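Local coordinates for UPF0255 protein frsA (Vibrio vulnificus, PDB 4I4C) that probably hydrolyses carboxylic esters, as a member of the FrsA family within the alpha/beta-hydrolase clan, at residues A[292-295]-A[296-299]; A[215-219]-A[220-224]. All coordinates share one frame; numbering follows the deposited sequence.

In the fold
Contacts 1 and 2 both describe how a strand of the eight-stranded sheet meets the chain beside it: in contact 1 the chain leaves strand 291-295 for a loop, and in contact 2 it leaves helix 210-217 for strand 223-226. Their centres lie about 20 Å apart and their nearest atoms about 9 Å apart. Contact 1 is the deeper, its centre about 12 Å from the centre of the chain against about 19 Å for contact 2. The side chains of Leu295 and His216 each come within about 4 Å of bound polyether, probably from the crystallisation liquor; Leu295 belongs to its pocket. Contact 1 also nears hexanoic acid, about 8 Å from the Ala297 side chain.

Contact 1 (A[292-295]-A[296-299]); sequences CVIL and GAPI
The flat group here is the peptide joining Leu295 to Gly296. Over one face of it lies the Leu295 side chain: CG is anti to the backbone N (chi1 177°), which swings the branch beside the carbonyl carbon and brings Leu295 CD1 to 3.5 Å from Gly296 N. Under the other face the chain turns back, placing Ala297 N 3.3 Å from Leu295 C. Ala297 N also comes close to Leu295 O, but too far off line to bond. Gly296 makes the turn with a positive phi of 65°, in the left-handed region.

This is the carboxyl end of strand 291-295, which pairs in parallel with strands 266-271 and 358-363 inside the alpha/beta-hydrolase sheet. Leu295 is a pocket residue for the bound polyether, and Gly296 O accepts a weak hydrogen bond from Arg272, which lines both ligand pockets.

Beyond the peptide the contact is purely apolar. Ile294 carries CG1 between its backbone N and carbonyl carbon (chi1 62°), and its terminal methyl reaches forward over the loop: Ile294 CD1 lies 3.9 Å from Ala297 CB. The same methyl meets Ile299 CD1, also at 3.9 Å, the two isoleucine side chains crossing at about a right angle. Ile299 is brought back by an inverse gamma turn centred on Pro298, closed by a weak bond of 3.0 Å from Ile299 N to Ala297 O. Asn276 of helix 273-284 touches both Ala297 and Ile299.

Contact 2 (A[215-219]-A[220-224]); sequences DHLAK and HDIAM
Leu217 grips the returning chain twice over, with its side chain and with its carbonyl. With CG anti to its carbonyl carbon (chi1 -60°), its CD1 methyl packs 3.7 Å from Met224 CB, while the other branch puts Leu217 CD2 4.0 Å from Ile222 CG2. Val196 of strand 193-199 touches both Leu217 and Ile222, so this half is buried against the sheet. Two amides reach the carbonyl oxygen from opposite faces of its plane: His220 N stands 3.0 Å from Leu217 O, and Ile222 N is 3.1 Å from Leu217 O.

The outer side is held far less firmly. One face of the His220 ring lies over Lys219 O, and His220 ND1 makes only a weak bond, 3.5 Å long, to His216 O at the ring edge; Ile406 and Glu410 of helix 394-413 touch the His220 side chain. Lys219, exposed, runs an extended chain back along the helix to a weak bond from Lys219 NZ to Asp215 O. The exception is Asp221, whose OD1 is hydrogen-bonded to Thr187 OG1.

Asp221 has a positive phi of 57°, and Asp221 N donates to Ala218 O at 3.0 Å (N-H...O 158°). With the bond from Ile222 N to Leu217 O, this defines a Schellman motif with Asp221 as its C-prime residue, ending the helix and turning the chain into strand 223-226 of the beta-alpha-beta unit begun by strand 193-199.

Contact 1 (A[292-295]-A[296-299])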
loop_
_atom_site.group_PDB
_atom_site.type_symbol
_atom_site.label_atom_id
_atom_site.label_comp_id
_atom_site.label_asym_id
_atom_site.label_seq_id
_atom_site.Cartn_x
_atom_site.Cartn_y
_atom_site.Cartn_z
ATOM N N CYS A 292 14.864 -6.777 -7.883
ATOM C CA CYS A 292 13.574 -6.759 -7.202
ATOM C C CYS A 292 13.753 -6.889 -5.684
ATOM O O CYS A 292 14.582 -7.663 -5.204
ATOM C CB CYS A 292 12.648 -7.866 -7.741
ATOM S SG CYS A 292 11.015 -7.979 -6.888
ATOM N N VAL A 293 12.984 -6.109 -4.928
ATOM C CA VAL A 293 13.013 -6.184 -3.476
ATOM C C VAL A 293 11.571 -6.158 -2.982
ATOM O O VAL A 293 10.769 -5.331 -3.430
ATOM C CB VAL A 293 13.769 -4.991 -2.855
ATOM C CG1 VAL A 293 13.844 -5.130 -1.342
ATOM C CG2 VAL A 293 15.163 -4.861 -3.451
ATOM N N ILE A 294 11.246 -7.064 -2.076
ATOM C CA ILE A 294 9.909 -7.139 -1.521
ATOM C C ILE A 294 9.945 -7.141 0.007
ATOM O O ILE A 294 10.886 -7.633 0.609
ATOM C CB ILE A 294 9.131 -8.372 -2.044
ATOM C CG1 ILE A 294 9.829 -9.679 -1.643
ATOM C CG2 ILE A 294 8.960 -8.305 -3.567
ATOM C CD1 ILE A 294 8.942 -10.922 -1.863
ATOM N N LEU A 295 8.928 -6.553 0.640
ATOM C CA LEU A 295 8.855 -6.570 2.093
ATOM C C LEU A 295 7.445 -6.933 2.526
ATOM O O LEU A 295 6.479 -6.310 2.083
ATOM C CB LEU A 295 9.279 -5.214 2.677
ATOM C CG LEU A 295 9.199 -5.036 4.201
ATOM C CD1 LEU A 295 9.897 -6.147 4.978
ATOM C CD2 LEU A 295 9.753 -3.670 4.620
ATOM N N GLY A 296 7.325 -7.931 3.398
ATOM C CA GLY A 296 6.025 -8.307 3.949
ATOM C C GLY A 296 5.012 -8.862 2.949
ATOM O O GLY A 296 3.802 -8.746 3.157
ATOM N N ALA A 297 5.496 -9.477 1.871
ATOM C CA ALA A 297 4.621 -9.990 0.812
ATOM C C ALA A 297 3.954 -11.328 1.174
ATOM O O ALA A 297 4.615 -12.242 1.692
ATOM C CB ALA A 297 5.403 -10.107 -0.516
ATOM N N PRO A 298 2.636 -11.445 0.911
ATOM C CA PRO A 298 1.911 -12.713 1.099
ATOM C C PRO A 298 2.138 -13.635 -0.091
ATOM O O PRO A 298 1.241 -13.794 -0.930
ATOM C CB PRO A 298 0.440 -12.272 1.141
ATOM C CG PRO A 298 0.404 -11.031 0.303
ATOM C CD PRO A 298 1.742 -10.344 0.511
ATOM N N ILE A 299 3.326 -14.231 -0.163
ATOM C CA ILE A 299 3.731 -15.040 -1.315
ATOM C C ILE A 299 2.876 -16.282 -1.514
ATOM O O ILE A 299 2.485 -16.611 -2.635
ATOM C CB ILE A 299 5.201 -15.478 -1.200
ATOM C CG1 ILE A 299 6.142 -14.274 -1.267
ATOM C CG2 ILE A 299 5.557 -16.493 -2.283
ATOM C CD1 ILE A 299 5.850 -13.313 -2.392
#

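Contact 2 (A[215-219]-A[220-224])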
loop_
_atom_site.group_PDB
_atom_site.type_symbol
_atom_site.label_atom_id
_atom_site.label_comp_id
_atom_site.label_asym_id
_atom_site.label_seq_id
_atom_site.Cartn_x
_atom_site.Cartn_y
_atom_site.Cartn_z
ATOM N N ASP A 215 13.856 10.271 1.050
ATOM C CA ASP A 215 14.865 9.976 2.054
ATOM C C ASP A 215 15.804 8.836 1.667
ATOM O O ASP A 215 16.780 8.577 2.375
ATOM C CB ASP A 215 14.192 9.651 3.387
ATOM C CG ASP A 215 13.500 10.866 4.007
ATOM O OD1 ASP A 215 13.819 12.009 3.622
ATOM O OD2 ASP A 215 12.640 10.676 4.889
ATOM N N HIS A 216 15.513 8.157 0.560
ATOM C CA HIS A 216 16.278 6.978 0.168
ATOM C C HIS A 216 16.677 6.931 -1.312
ATOM O O HIS A 216 17.857 7.030 -1.642
ATOM C CB HIS A 216 15.542 5.701 0.582
ATOM C CG HIS A 216 15.339 5.584 2.062
ATOM N ND1 HIS A 216 14.387 6.315 2.740
ATOM C CD2 HIS A 216 15.974 4.838 2.996
ATOM C CE1 HIS A 216 14.441 6.021 4.026
ATOM N NE2 HIS A 216 15.395 5.125 4.209
ATOM N N LEU A 217 15.702 6.775 -2.198
ATOM C CA LEU A 217 16.006 6.638 -3.617
ATOM C C LEU A 217 16.651 7.894 -4.217
ATOM O O LEU A 217 17.549 7.797 -5.059
ATOM C CB LEU A 217 14.747 6.263 -4.391
ATOM C CG LEU A 217 14.075 4.956 -3.980
ATOM C CD1 LEU A 217 12.711 4.832 -4.648
ATOM C CD2 LEU A 217 14.953 3.787 -4.341
ATOM N N ALA A 218 16.207 9.069 -3.782
ATOM C CA ALA A 218 16.626 10.315 -4.423
ATOM C C ALA A 218 18.103 10.598 -4.208
ATOM O O ALA A 218 18.731 11.265 -5.027
ATOM C CB ALA A 218 15.796 11.502 -3.927
ATOM N N LYS A 219 18.644 10.100 -3.099
ATOM C CA LYS A 219 20.039 10.332 -2.746
ATOM C C LYS A 219 20.974 9.600 -3.701
ATOM O O LYS A 219 22.174 9.868 -3.742
ATOM C CB LYS A 219 20.289 9.954 -1.281
ATOM C CG LYS A 219 19.621 10.946 -0.320
ATOM C CD LYS A 219 19.732 10.560 1.149
ATOM C CE LYS A 219 19.154 11.671 2.023
ATOM N NZ LYS A 219 18.812 11.225 3.403
ATOM N N HIS A 220 20.403 8.701 -4.496
ATOM C CA HIS A 220 21.156 7.964 -5.508
ATOM C C HIS A 220 20.690 8.296 -6.920
ATOM O O HIS A 220 21.032 7.597 -7.877
ATOM C CB HIS A 220 21.026 6.463 -5.269
ATOM C CG HIS A 220 21.634 6.005 -3.983
ATOM N ND1 HIS A 220 20.899 5.841 -2.827
ATOM C CD2 HIS A 220 22.909 5.688 -3.665
ATOM C CE1 HIS A 220 21.695 5.437 -1.856
ATOM N NE2 HIS A 220 22.920 5.334 -2.337
ATOM N N ASP A 221 19.899 9.357 -7.037
ATOM C CA ASP A 221 19.299 9.752 -8.313
ATOM C C ASP A 221 18.451 8.648 -8.955
ATOM O O ASP A 221 18.241 8.651 -10.156
ATOM C CB ASP A 221 20.368 10.251 -9.287
ATOM C CG ASP A 221 20.980 11.566 -8.850
ATOM O OD1 ASP A 221 20.223 12.513 -8.540
ATOM O OD2 ASP A 221 22.221 11.652 -8.802
ATOM N N ILE A 222 17.962 7.719 -8.141
ATOM C CA ILE A 222 17.035 6.703 -8.606
ATOM C C ILE A 222 15.602 7.243 -8.629
ATOM O O ILE A 222 15.032 7.599 -7.589
ATOM C CB ILE A 222 17.086 5.438 -7.720
ATOM C CG1 ILE A 222 18.480 4.815 -7.753
ATOM C CG2 ILE A 222 16.024 4.410 -8.173
ATOM C CD1 ILE A 222 18.592 3.583 -6.918
ATOM N N ALA A 223 15.025 7.305 -9.821
ATOM C CA ALA A 223 13.647 7.733 -9.977
ATOM C C ALA A 223 12.680 6.718 -9.380
ATOM O O ALA A 223 12.919 5.512 -9.418
ATOM C CB ALA A 223 13.322 7.978 -11.443
ATOM N N MET A 224 11.575 7.212 -8.832
ATOM C CA MET A 224 10.556 6.323 -8.309
ATOM C C MET A 224 9.293 6.460 -9.129
ATOM O O MET A 224 8.830 7.562 -9.380
ATOM C CB MET A 224 10.269 6.613 -6.835
ATOM C CG MET A 224 9.098 5.815 -6.291
ATOM S SD MET A 224 8.834 5.993 -4.521
ATOM C CE MET A 224 7.877 7.498 -4.451
#